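Local structure of coclaurine N-methyltransferase (Coptis japonica, 6GKV) at residues A[69-74]-A[154-159]; A[127-130]-A[136-139]; A[140-143]-A[149-152]; A[235-240]-A[245-250]; A[305-308]-A[312-315]. The protein transfers methyl groups from S-adenosyl-L-methionine to the ring nitrogen of coclaurine and related tetrahydroisoquinolines in plant alkaloid biosynthesis, working as a homodimer. One frame throughout, in Å; residues are numbered along the deposited sequence.

Contact 1: A[69-74]-A[154-159]; sequences TLDSQL and TNSVSQ. With SAH (S-adenosyl-L-homocysteine), chain C.
With chi1 at -175°, Asp71 swings its carboxylate to the far side of CB from its own backbone N, out of the short helix 70-73 and against Asn155 and Ser156. Asn155 turns differently: its chi1 of 64° sets CG between the backbone N and the carbonyl carbon, so the flat side chain is directed at the ligand while its peptide oxygen is left facing the acid. Asp71 OD1 lies 3.3 Å from Ser156 CB, and Asp71 OD2 stands 3.5 Å from Asn155 O. Both oxygens of that second pair are acceptors, so no hydrogen bond joins the two segments here; the acid touches Ser156 CB by van der Waals contact. Glu76 brings a second carboxylate close, which could raise the pKa of one of the two acids. This is the Rossmann-like cofactor site, where the loop after strand 149-154 turns into helix 157-168 beside the nucleoside. Asn155 CG rests 3.6 Å from SAH C2, over a face of the adenine. The longer, extended Gln159 carries its amide to the ribose hydroxyls, though its exact setting is less certain, and Gln159 NE2 makes a weak bond of 3.2 Å to SAH O3'. Ser156, small enough for the turn, is the N-cap: its OG weakly accepts from Gln159 N at 3.4 Å, and its stronger partner is the carbonyl oxygen of Tyr75.

Contact 2: A[127-130]-A[136-139]; sequences VLDL and ALTL
Asp129 and Thr138 carry the tight part of this contact, where strand 126-130 faces the first turn of helix 136-143. Thr138 OG1 donates to Asp129 OD2 over 3.0 Å, meeting the lone pair that points away from the other carboxylate oxygen. Two torsions line the groups up: chi1 of -176° projects the Asp129 carboxylate from the strand to the helix, and chi1 of -73° holds the threonine hydroxyl beside its own backbone N, on the side of the acid. Threonine suits the place because its CG2 packs on Val150 of the next strand, while OG1, besides serving Asp129, lies against Ala152. The looser part is filled by a water. It donates to the same Asp129 OD2, at a modelled 2.5 Å that is too short to be taken literally, and accepts from Leu137 N at 3.2 Å. Through the water the acid also reaches a backbone amide of the opening turn, and the amides gathered there would probably favour its negative charge. Asp129 OD1 fares less well. Its neighbour across the contact is the methyl Leu137 CD2, 3.9 Å away, and this buried oxygen has no polar partner in the model. Leu137 belongs to the apolar side, wedged between Leu195 of the sheet and Leu112 and Tyr115 of helix 104-118. A strand leading through a glycine-rich loop into a helix, with the bound SAH about 5 Å from the Asp129 side chain, is the opening strand-turn-helix of a Rossmann-like methyltransferase.

Contact 3: A[140-143]-A[149-152]; sequences HVAQ and RVTA
Val150 gives up the most surface here, and its two methyls are shared between two neighbours on the helix. Val150 CG1 meets Val141 CG1 at 3.6 Å, while Val150 CG2 presses on Ala142 CB, also at 3.6 Å. The fork of the valine therefore straddles consecutive residues of helix 136-143, one branch for each. Its chi1 of -63° is what divides the branches in this way, setting CG1 beside the backbone N and CG2 between that N and the carbonyl carbon. Ala142 comes next in buried surface, and its size explains its presence: with no more than a CB, it allows the helix backbone close to the strand, so that the CA atoms of Ala142 and Val150 are 6.0 Å apart. Val141 buries less against the strand. Its CG1, anti to the backbone N (chi1 169°), crosses the valine opposite at a slant, and its side chain also touches Cys116 of helix 104-118. No hydrogen bond links the two segments, as fits three wholly apolar side chains in a buried layer. Val127 on the adjoining strand and Val175 in the loop before strand 176-179 extend the same greasy surface around Val150. Beta-branched Val150 favours the extended strand, and Ala142 the helix. Such a seam, in which the strand following a helix runs back along it, is the second half of a beta-alpha-beta crossover in the Rossmann-like sheet.

Contact 4: A[235-240]-A[245-250]; sequences YHYEPL and WFTEYV
An inverse gamma turn centred on Tyr237 ends the short strand 235-236 and throws the chain against a helix-like bend at 245-247, in the loop that returns to strand 257-258. Tyr237 and Thr247 are the centre of the contact. Thr247 CG2 sits 3.6 Å from the centroid of the Tyr237 ring, 11° off the ring normal, a CH-pi contact squarely over the face. The threonine chi1 of -58° leaves CG2 anti to the backbone N, facing the ring, and sets OG1 beside that N, where it bonds the carboxylate of Asp244, which also holds Leu240 N. Threonine thus offers a methyl to the ring and a hydroxyl to the turn. Thr247 O lies over the rim of that same face, 3.4 Å from Tyr237 CD2. Farther out, Tyr237 OH comes within 3.1 Å of Phe246 CE2, the phenylalanine meeting the tyrosine near its plane, at an edge. On the rim facing solvent, the extended Glu248 brings its carboxylate across the proline ring at an angle, Glu248 OE2 being 3.4 Å from Pro239 CD. The rigid ring of Pro239 fixes phi and offers the carboxylate an apolar surface. Tyr237 also touches Met333, which lines the alkaloid pocket, and its side chain lies about 5 Å from the bound N-methylheliamine. The CH-pi contact thus joins two arms of one inter-strand loop, probably a second shell behind that pocket.

Contact 5: A[305-308]-A[312-315]; sequences MFET and NEEE
Helix 299-309 ends and helix 313-335 begins within a few residues, bringing the CA atoms of Glu307 and Glu313 to 5.7 Å across the turn. The two glutamates carry the contact. Their side chains run alongside each other and point the same way, both extended beyond CG, with the carboxylate planes turned 62° apart. The aliphatic parts touch first, Glu307 CG lying 4.1 Å from Glu313 CG, and Glu307 OE2 then approaches Glu313 OE1 to 3.3 Å. Both are acceptors, so this is a meeting of like charges, tolerable at a solvent-facing rim, where water can screen it; one of the acids may have a raised pKa. The two do not stand on equal terms. At this tight turn between two consecutive helices, Glu313 sits where the amide end of the helix dipole would probably favour a negative charge, whereas Glu307 lies in the closing turn of the other helix and would probably be disfavoured by it. Asn312, in an extended conformation, is the N-cap of the second helix, a role that suits asparagine because its short side chain can stand in for a missing helical acceptor. Asn312 OD1 accepts weakly from Glu315 N at 3.1 Å. The other arm of the amide is better aligned: Asn312 ND2 donates to Glu315 OE2 over 3.0 Å, at 162°, and enters from above the carboxylate plane. On the inner side of the turn, Phe306 packs on Ala316, Leu319 and Trp323, and its ring meets that of Phe81.

How the contacts relate
Contacts 2 and 3 are two halves of one beta-alpha-beta unit: both use helix 136-143, their strands are hydrogen-bonded neighbours, and their centres are 5 Å apart. Both are buried, yet contact 2, near the cofactor, is polar and water-assisted, while contact 3, farther along the helix and away from the cofactor, is purely apolar. Contact 1 takes over where strand 149-154 ends and pairs the buried nucleoside site with helix 70-73. Contact 4, partly buried, lies about 35 Å between centres from contact 3, across the chain's centre and beside the alkaloid pocket, where aromatic packing replaces aliphatic. Contact 5 alone is a surface contact, its paired acids at the solvent-facing rim.

Contact 1: A[69-74]-A[154-159]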
# COMPACT_ATOMS: atom_id res chain seq x y z
N THR A 69 29.32 -9.59 -9.53
CA THR A 69 29.87 -9.89 -8.20
C THR A 69 28.77 -10.40 -7.23
O THR A 69 29.08 -10.81 -6.10
CB THR A 69 30.61 -8.67 -7.57
OG1 THR A 69 29.83 -7.48 -7.73
CG2 THR A 69 32.00 -8.45 -8.20
N LEU A 70 27.50 -10.35 -7.66
CA LEU A 70 26.42 -11.04 -6.96
C LEU A 70 26.33 -12.49 -7.44
O LEU A 70 26.10 -13.40 -6.64
CB LEU A 70 25.07 -10.32 -7.16
CG LEU A 70 23.74 -11.00 -6.75
CD1 LEU A 70 23.78 -11.53 -5.31
CD2 LEU A 70 22.56 -10.05 -6.95
N ASP A 71 26.50 -12.69 -8.75
CA ASP A 71 26.51 -14.04 -9.32
C ASP A 71 27.75 -14.84 -8.91
O ASP A 71 27.79 -16.05 -9.07
CB ASP A 71 26.40 -13.99 -10.85
CG ASP A 71 26.28 -15.38 -11.47
OD1 ASP A 71 25.22 -16.01 -11.31
OD2 ASP A 71 27.25 -15.84 -12.12
N SER A 72 28.76 -14.16 -8.37
CA SER A 72 30.00 -14.84 -7.99
C SER A 72 30.02 -15.29 -6.53
O SER A 72 30.39 -16.44 -6.25
CB SER A 72 31.22 -13.94 -8.26
OG SER A 72 31.78 -14.19 -9.53
N GLN A 73 29.66 -14.40 -5.61
CA GLN A 73 29.69 -14.74 -4.19
C GLN A 73 28.56 -15.70 -3.86
O GLN A 73 28.68 -16.57 -2.99
CB GLN A 73 29.60 -13.48 -3.31
CG GLN A 73 30.87 -12.63 -3.31
CD GLN A 73 30.90 -11.60 -2.19
OE1 GLN A 73 30.81 -11.93 -1.01
NE2 GLN A 73 31.04 -10.34 -2.57
N LEU A 74 27.46 -15.53 -4.58
CA LEU A 74 26.22 -16.26 -4.37
C LEU A 74 25.76 -16.77 -5.74
O LEU A 74 26.28 -16.31 -6.75
CB LEU A 74 25.19 -15.34 -3.72
CG LEU A 74 23.98 -15.88 -2.97
CD1 LEU A 74 24.39 -16.89 -1.90
CD2 LEU A 74 23.28 -14.69 -2.35
N THR A 154 18.38 -17.33 -16.57
CA THR A 154 19.40 -17.23 -15.53
C THR A 154 20.66 -16.57 -16.05
O THR A 154 20.96 -16.67 -17.22
CB THR A 154 19.80 -18.61 -15.01
OG1 THR A 154 18.62 -19.38 -14.77
CG2 THR A 154 20.53 -18.46 -13.73
N ASN A 155 21.42 -15.90 -15.18
CA ASN A 155 22.75 -15.43 -15.54
C ASN A 155 23.83 -16.31 -14.90
O ASN A 155 25.00 -15.92 -14.81
CB ASN A 155 22.94 -13.97 -15.12
CG ASN A 155 22.89 -13.78 -13.61
OD1 ASN A 155 22.36 -14.62 -12.88
ND2 ASN A 155 23.41 -12.65 -13.15
N SER A 156 23.42 -17.50 -14.48
CA SER A 156 24.27 -18.41 -13.71
C SER A 156 24.54 -19.70 -14.49
O SER A 156 23.65 -20.53 -14.66
CB SER A 156 23.60 -18.71 -12.35
OG SER A 156 24.16 -19.84 -11.72
N VAL A 157 25.77 -19.85 -14.97
CA VAL A 157 26.16 -21.00 -15.77
C VAL A 157 25.92 -22.32 -15.06
O VAL A 157 25.74 -23.35 -15.70
CB VAL A 157 27.65 -20.93 -16.17
CG1 VAL A 157 27.91 -19.72 -17.04
CG2 VAL A 157 28.52 -20.90 -14.92
N SER A 158 25.89 -22.28 -13.73
CA SER A 158 25.63 -23.46 -12.93
C SER A 158 24.14 -23.81 -12.90
O SER A 158 23.78 -24.98 -12.74
CB SER A 158 26.17 -23.24 -11.52
OG SER A 158 25.54 -24.08 -10.58
N GLN A 159 23.27 -22.81 -13.05
CA GLN A 159 21.82 -23.04 -13.00
C GLN A 159 21.26 -23.48 -14.36
O GLN A 159 20.37 -24.33 -14.42
CB GLN A 159 21.11 -21.78 -12.47
CG GLN A 159 21.44 -21.49 -11.00
CD GLN A 159 20.74 -20.26 -10.44
OE1 GLN A 159 19.98 -19.59 -11.13
NE2 GLN A 159 21.00 -19.96 -9.16
N SAH C . 13.78 -18.21 -8.26
CA SAH C . 14.62 -19.28 -7.73
CB SAH C . 15.84 -18.70 -7.02
CG SAH C . 15.63 -17.37 -6.31
SD SAH C . 17.21 -16.69 -5.72
C SAH C . 13.86 -20.17 -6.77
O SAH C . 12.79 -19.76 -6.32
OXT SAH C . 14.29 -21.29 -6.42
C5' SAH C . 17.30 -15.44 -7.03
C4' SAH C . 17.50 -16.01 -8.44
O4' SAH C . 17.61 -14.96 -9.39
C3' SAH C . 18.78 -16.83 -8.56
O3' SAH C . 18.53 -17.91 -9.43
C2' SAH C . 19.77 -15.93 -9.25
O2' SAH C . 20.63 -16.72 -10.04
C1' SAH C . 18.86 -15.03 -10.07
N9 SAH C . 19.42 -13.68 -10.32
C8 SAH C . 19.92 -12.78 -9.40
N7 SAH C . 20.33 -11.67 -10.07
C5 SAH C . 20.10 -11.86 -11.40
C6 SAH C . 20.33 -11.06 -12.53
N6 SAH C . 20.89 -9.85 -12.42
N1 SAH C . 19.99 -11.55 -13.78
C2 SAH C . 19.43 -12.80 -13.91
N3 SAH C . 19.20 -13.58 -12.79
C4 SAH C . 19.53 -13.11 -11.56

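Contact 2: A[127-130]-A[136-139]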
# COMPACT_ATOMS: atom_id res chain seq x y z
N VAL A 127 5.20 -20.12 -20.54
CA VAL A 127 5.59 -19.64 -19.21
C VAL A 127 7.05 -19.24 -19.12
O VAL A 127 7.94 -20.00 -19.49
CB VAL A 127 5.30 -20.70 -18.15
CG1 VAL A 127 5.60 -20.17 -16.73
CG2 VAL A 127 3.88 -21.17 -18.26
N LEU A 128 7.30 -18.03 -18.63
CA LEU A 128 8.65 -17.50 -18.43
C LEU A 128 9.00 -17.41 -16.95
O LEU A 128 8.29 -16.78 -16.16
CB LEU A 128 8.78 -16.13 -19.07
CG LEU A 128 10.10 -15.39 -18.94
CD1 LEU A 128 11.21 -16.21 -19.54
CD2 LEU A 128 9.99 -14.03 -19.63
N ASP A 129 10.11 -18.05 -16.58
CA ASP A 129 10.54 -18.09 -15.20
C ASP A 129 11.80 -17.25 -15.03
O ASP A 129 12.91 -17.71 -15.29
CB ASP A 129 10.78 -19.54 -14.78
CG ASP A 129 11.14 -19.68 -13.32
OD1 ASP A 129 10.88 -18.74 -12.54
OD2 ASP A 129 11.65 -20.75 -12.94
N LEU A 130 11.62 -15.99 -14.60
CA LEU A 130 12.73 -15.05 -14.48
C LEU A 130 13.49 -15.24 -13.18
O LEU A 130 12.93 -15.05 -12.09
CB LEU A 130 12.23 -13.60 -14.58
CG LEU A 130 11.79 -13.16 -15.97
CD1 LEU A 130 11.29 -11.73 -15.97
CD2 LEU A 130 12.94 -13.32 -16.94
N ALA A 136 13.22 -25.26 -9.74
CA ALA A 136 12.16 -25.89 -8.96
C ALA A 136 10.79 -25.62 -9.57
O ALA A 136 9.96 -26.54 -9.71
CB ALA A 136 12.20 -25.41 -7.53
N LEU A 137 10.56 -24.37 -9.97
CA LEU A 137 9.28 -23.97 -10.57
C LEU A 137 9.17 -24.37 -12.04
O LEU A 137 8.14 -24.88 -12.47
CB LEU A 137 9.07 -22.47 -10.43
CG LEU A 137 7.78 -21.86 -11.00
CD1 LEU A 137 6.51 -22.47 -10.36
CD2 LEU A 137 7.81 -20.35 -10.80
N THR A 138 10.24 -24.15 -12.80
CA THR A 138 10.28 -24.53 -14.21
C THR A 138 9.91 -25.99 -14.39
O THR A 138 8.98 -26.32 -15.12
CB THR A 138 11.66 -24.27 -14.83
OG1 THR A 138 11.84 -22.86 -15.00
CG2 THR A 138 11.78 -24.94 -16.19
N LEU A 139 10.62 -26.87 -13.69
CA LEU A 139 10.42 -28.31 -13.82
C LEU A 139 9.02 -28.73 -13.38
O LEU A 139 8.41 -29.63 -13.96
CB LEU A 139 11.48 -29.06 -13.02
CG LEU A 139 12.89 -28.61 -13.40
CD1 LEU A 139 14.00 -29.34 -12.60
CD2 LEU A 139 13.07 -28.78 -14.91
O HOH W 1 12.53 -22.09 -11.04

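Contact 3: A[140-143]-A[149-152]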
# COMPACT_ATOMS: atom_id res chain seq x y z
N HIS A 140 8.52 -28.06 -12.35
CA HIS A 140 7.23 -28.41 -11.76
C HIS A 140 6.09 -28.05 -12.70
O HIS A 140 5.20 -28.86 -12.96
CB HIS A 140 7.06 -27.70 -10.41
CG HIS A 140 5.76 -27.97 -9.74
ND1 HIS A 140 4.64 -27.18 -9.92
CD2 HIS A 140 5.40 -28.93 -8.85
CE1 HIS A 140 3.65 -27.65 -9.19
NE2 HIS A 140 4.08 -28.71 -8.53
N VAL A 141 6.12 -26.82 -13.21
CA VAL A 141 5.13 -26.37 -14.18
C VAL A 141 5.26 -27.19 -15.47
O VAL A 141 4.25 -27.60 -16.05
CB VAL A 141 5.28 -24.86 -14.49
CG1 VAL A 141 4.42 -24.44 -15.68
CG2 VAL A 141 4.92 -24.04 -13.26
N ALA A 142 6.50 -27.43 -15.90
CA ALA A 142 6.73 -28.21 -17.11
C ALA A 142 6.07 -29.56 -16.97
O ALA A 142 5.44 -30.05 -17.90
CB ALA A 142 8.22 -28.37 -17.39
N GLN A 143 6.20 -30.16 -15.79
CA GLN A 143 5.87 -31.56 -15.66
C GLN A 143 4.43 -31.85 -15.94
O GLN A 143 4.14 -32.46 -16.97
CB GLN A 143 6.31 -32.12 -14.31
CG GLN A 143 7.56 -32.92 -14.57
CD GLN A 143 8.14 -33.64 -13.41
OE1 GLN A 143 9.11 -33.17 -12.80
NE2 GLN A 143 7.61 -34.82 -13.11
N ARG A 149 5.06 -24.49 -22.39
CA ARG A 149 6.42 -24.42 -22.90
C ARG A 149 7.18 -23.44 -22.02
O ARG A 149 7.27 -22.25 -22.29
CB ARG A 149 6.40 -24.03 -24.39
CG ARG A 149 7.64 -23.43 -25.04
CD ARG A 149 7.23 -22.68 -26.33
NE ARG A 149 5.92 -22.01 -26.22
CZ ARG A 149 4.75 -22.51 -26.65
NH1 ARG A 149 4.70 -23.71 -27.22
NH2 ARG A 149 3.63 -21.83 -26.47
N VAL A 150 7.69 -23.98 -20.92
CA VAL A 150 8.30 -23.15 -19.91
C VAL A 150 9.65 -22.67 -20.39
O VAL A 150 10.40 -23.42 -21.02
CB VAL A 150 8.44 -23.91 -18.58
CG1 VAL A 150 7.09 -24.28 -18.06
CG2 VAL A 150 9.24 -25.18 -18.79
N THR A 151 9.94 -21.40 -20.11
CA THR A 151 11.25 -20.83 -20.42
C THR A 151 11.94 -20.25 -19.18
O THR A 151 11.43 -19.34 -18.53
CB THR A 151 11.13 -19.72 -21.48
OG1 THR A 151 10.33 -20.19 -22.59
CG2 THR A 151 12.53 -19.31 -21.96
N ALA A 152 13.11 -20.79 -18.85
CA ALA A 152 13.81 -20.34 -17.65
C ALA A 152 14.93 -19.35 -18.00
O ALA A 152 15.65 -19.56 -18.95
CB ALA A 152 14.37 -21.54 -16.91

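Contact 4: A[235-240]-A[245-250]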
# COMPACT_ATOMS: atom_id res chain seq x y z
N TYR A 235 13.65 -0.87 2.89
CA TYR A 235 15.02 -0.38 3.05
C TYR A 235 16.09 -1.12 2.26
O TYR A 235 16.02 -2.35 2.07
CB TYR A 235 15.42 -0.36 4.53
CG TYR A 235 15.30 -1.69 5.27
CD1 TYR A 235 14.06 -2.23 5.59
CD2 TYR A 235 16.43 -2.37 5.70
CE1 TYR A 235 13.94 -3.43 6.29
CE2 TYR A 235 16.33 -3.57 6.39
CZ TYR A 235 15.08 -4.08 6.69
OH TYR A 235 14.97 -5.26 7.38
N HIS A 236 17.06 -0.35 1.78
CA HIS A 236 18.33 -0.91 1.30
C HIS A 236 18.93 -1.76 2.41
O HIS A 236 18.92 -1.34 3.58
CB HIS A 236 19.33 0.20 0.93
CG HIS A 236 18.99 0.97 -0.32
ND1 HIS A 236 19.21 0.46 -1.59
CD2 HIS A 236 18.54 2.23 -0.49
CE1 HIS A 236 18.86 1.37 -2.48
NE2 HIS A 236 18.46 2.46 -1.85
N TYR A 237 19.44 -2.95 2.10
CA TYR A 237 20.09 -3.73 3.16
C TYR A 237 21.51 -3.19 3.35
O TYR A 237 22.47 -3.77 2.85
CB TYR A 237 20.04 -5.26 2.89
CG TYR A 237 19.74 -6.01 4.18
CD1 TYR A 237 18.91 -5.40 5.10
CD2 TYR A 237 20.24 -7.30 4.49
CE1 TYR A 237 18.61 -5.96 6.29
CE2 TYR A 237 19.89 -7.91 5.73
CZ TYR A 237 19.08 -7.22 6.61
OH TYR A 237 18.69 -7.69 7.85
N GLU A 238 21.60 -2.04 4.02
CA GLU A 238 22.85 -1.38 4.43
C GLU A 238 22.86 -1.23 5.95
O GLU A 238 21.82 -1.01 6.54
CB GLU A 238 23.00 0.01 3.80
CG GLU A 238 22.71 0.11 2.31
CD GLU A 238 22.52 1.55 1.83
OE1 GLU A 238 22.37 2.46 2.68
OE2 GLU A 238 22.51 1.78 0.60
N PRO A 239 24.05 -1.32 6.59
CA PRO A 239 24.12 -1.30 8.07
C PRO A 239 23.43 -0.11 8.74
O PRO A 239 23.53 1.01 8.22
CB PRO A 239 25.64 -1.26 8.34
CG PRO A 239 26.24 -1.89 7.13
CD PRO A 239 25.38 -1.47 5.97
N LEU A 240 22.73 -0.34 9.86
CA LEU A 240 22.13 0.74 10.64
C LEU A 240 23.19 1.71 11.06
O LEU A 240 23.15 2.91 10.77
CB LEU A 240 21.45 0.22 11.90
CG LEU A 240 20.23 -0.66 11.76
CD1 LEU A 240 19.91 -1.30 13.08
CD2 LEU A 240 19.15 0.25 11.35
N TRP A 245 26.28 -5.64 12.81
CA TRP A 245 27.06 -6.69 12.17
C TRP A 245 26.17 -7.61 11.33
O TRP A 245 26.66 -8.30 10.44
CB TRP A 245 27.82 -7.52 13.23
CG TRP A 245 26.91 -8.18 14.16
CD1 TRP A 245 26.41 -7.67 15.32
CD2 TRP A 245 26.31 -9.46 14.00
NE1 TRP A 245 25.54 -8.57 15.91
CE2 TRP A 245 25.46 -9.70 15.10
CE3 TRP A 245 26.41 -10.47 13.02
CZ2 TRP A 245 24.71 -10.86 15.28
CZ3 TRP A 245 25.66 -11.66 13.18
CH2 TRP A 245 24.82 -11.83 14.30
N PHE A 246 24.87 -7.59 11.59
CA PHE A 246 23.93 -8.55 11.00
C PHE A 246 23.59 -8.25 9.53
O PHE A 246 23.40 -9.17 8.70
CB PHE A 246 22.63 -8.59 11.84
CG PHE A 246 21.54 -9.48 11.25
CD1 PHE A 246 21.60 -10.86 11.37
CD2 PHE A 246 20.44 -8.92 10.61
CE1 PHE A 246 20.61 -11.67 10.84
CE2 PHE A 246 19.47 -9.72 10.08
CZ PHE A 246 19.55 -11.10 10.20
N THR A 247 23.51 -6.97 9.19
CA THR A 247 23.02 -6.61 7.87
C THR A 247 23.92 -7.14 6.76
O THR A 247 23.44 -7.59 5.72
CB THR A 247 22.85 -5.08 7.73
OG1 THR A 247 21.94 -4.62 8.75
CG2 THR A 247 22.27 -4.73 6.38
N GLU A 248 25.24 -7.13 6.98
CA GLU A 248 26.17 -7.65 5.96
C GLU A 248 26.73 -9.03 6.26
O GLU A 248 27.55 -9.54 5.50
CB GLU A 248 27.31 -6.67 5.76
CG GLU A 248 26.95 -5.53 4.84
CD GLU A 248 27.93 -4.39 4.92
OE1 GLU A 248 28.94 -4.52 5.65
OE2 GLU A 248 27.70 -3.35 4.26
N TYR A 249 26.30 -9.64 7.36
CA TYR A 249 26.69 -11.00 7.74
C TYR A 249 26.52 -12.01 6.59
O TYR A 249 27.41 -12.80 6.35
CB TYR A 249 25.85 -11.42 8.94
CG TYR A 249 26.01 -12.79 9.59
CD1 TYR A 249 27.27 -13.40 9.80
CD2 TYR A 249 24.89 -13.43 10.11
CE1 TYR A 249 27.36 -14.65 10.47
CE2 TYR A 249 24.97 -14.64 10.77
CZ TYR A 249 26.19 -15.25 10.96
OH TYR A 249 26.18 -16.47 11.63
N VAL A 250 25.39 -11.97 5.89
CA VAL A 250 25.05 -13.02 4.92
C VAL A 250 25.18 -12.58 3.45
O VAL A 250 25.82 -13.27 2.64
CB VAL A 250 23.62 -13.52 5.15
CG1 VAL A 250 23.10 -14.28 3.96
CG2 VAL A 250 23.58 -14.40 6.38

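Contact 5: A[305-308]-A[312-315]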
# COMPACT_ATOMS: atom_id res chain seq x y z
N MET A 305 33.31 -32.22 0.84
CA MET A 305 32.91 -31.50 -0.36
C MET A 305 33.46 -30.07 -0.37
O MET A 305 33.88 -29.56 -1.42
CB MET A 305 31.40 -31.49 -0.48
CG MET A 305 30.88 -30.66 -1.63
SD MET A 305 29.10 -30.58 -1.55
CE MET A 305 28.65 -32.32 -1.72
N PHE A 306 33.45 -29.43 0.80
CA PHE A 306 33.91 -28.05 0.94
C PHE A 306 35.44 -27.98 0.96
O PHE A 306 36.04 -27.00 0.50
CB PHE A 306 33.33 -27.42 2.21
CG PHE A 306 31.91 -26.90 2.05
CD1 PHE A 306 31.16 -27.23 0.93
CD2 PHE A 306 31.35 -26.05 3.01
CE1 PHE A 306 29.86 -26.74 0.78
CE2 PHE A 306 30.06 -25.56 2.86
CZ PHE A 306 29.31 -25.90 1.75
N GLU A 307 36.07 -29.01 1.51
CA GLU A 307 37.53 -29.14 1.42
C GLU A 307 37.95 -29.25 -0.05
O GLU A 307 38.87 -28.55 -0.50
CB GLU A 307 38.02 -30.34 2.23
CG GLU A 307 38.26 -30.05 3.73
CD GLU A 307 38.27 -31.31 4.61
OE1 GLU A 307 38.25 -32.44 4.07
OE2 GLU A 307 38.29 -31.17 5.86
N THR A 308 37.26 -30.11 -0.82
CA THR A 308 37.60 -30.32 -2.22
C THR A 308 37.41 -29.07 -3.07
O THR A 308 38.18 -28.80 -3.98
CB THR A 308 36.78 -31.48 -2.84
OG1 THR A 308 37.03 -32.69 -2.11
CG2 THR A 308 37.16 -31.70 -4.31
N ASN A 312 41.67 -25.94 1.56
CA ASN A 312 42.18 -26.08 2.92
C ASN A 312 41.01 -26.13 3.89
O ASN A 312 39.95 -25.58 3.61
CB ASN A 312 43.09 -24.90 3.26
CG ASN A 312 42.39 -23.56 3.07
OD1 ASN A 312 41.88 -22.98 4.04
ND2 ASN A 312 42.33 -23.09 1.83
N GLU A 313 41.20 -26.77 5.04
CA GLU A 313 40.12 -26.94 6.00
C GLU A 313 39.63 -25.62 6.58
O GLU A 313 38.43 -25.46 6.79
CB GLU A 313 40.55 -27.88 7.12
CG GLU A 313 41.01 -29.24 6.61
CD GLU A 313 41.03 -30.30 7.69
OE1 GLU A 313 40.06 -30.35 8.49
OE2 GLU A 313 42.00 -31.09 7.74
N GLU A 314 40.55 -24.68 6.82
CA GLU A 314 40.20 -23.34 7.34
C GLU A 314 39.05 -22.67 6.58
O GLU A 314 38.16 -22.06 7.18
CB GLU A 314 41.42 -22.40 7.32
CG GLU A 314 42.54 -22.79 8.28
CD GLU A 314 43.42 -23.91 7.73
OE1 GLU A 314 44.39 -23.62 6.99
OE2 GLU A 314 43.15 -25.09 8.05
N GLU A 315 39.06 -22.79 5.26
CA GLU A 315 38.08 -22.11 4.44
C GLU A 315 36.83 -22.97 4.29
O GLU A 315 35.74 -22.47 4.02
CB GLU A 315 38.68 -21.77 3.08
CG GLU A 315 39.81 -20.76 3.17
CD GLU A 315 40.24 -20.24 1.82
OE1 GLU A 315 39.37 -19.75 1.07
OE2 GLU A 315 41.45 -20.28 1.52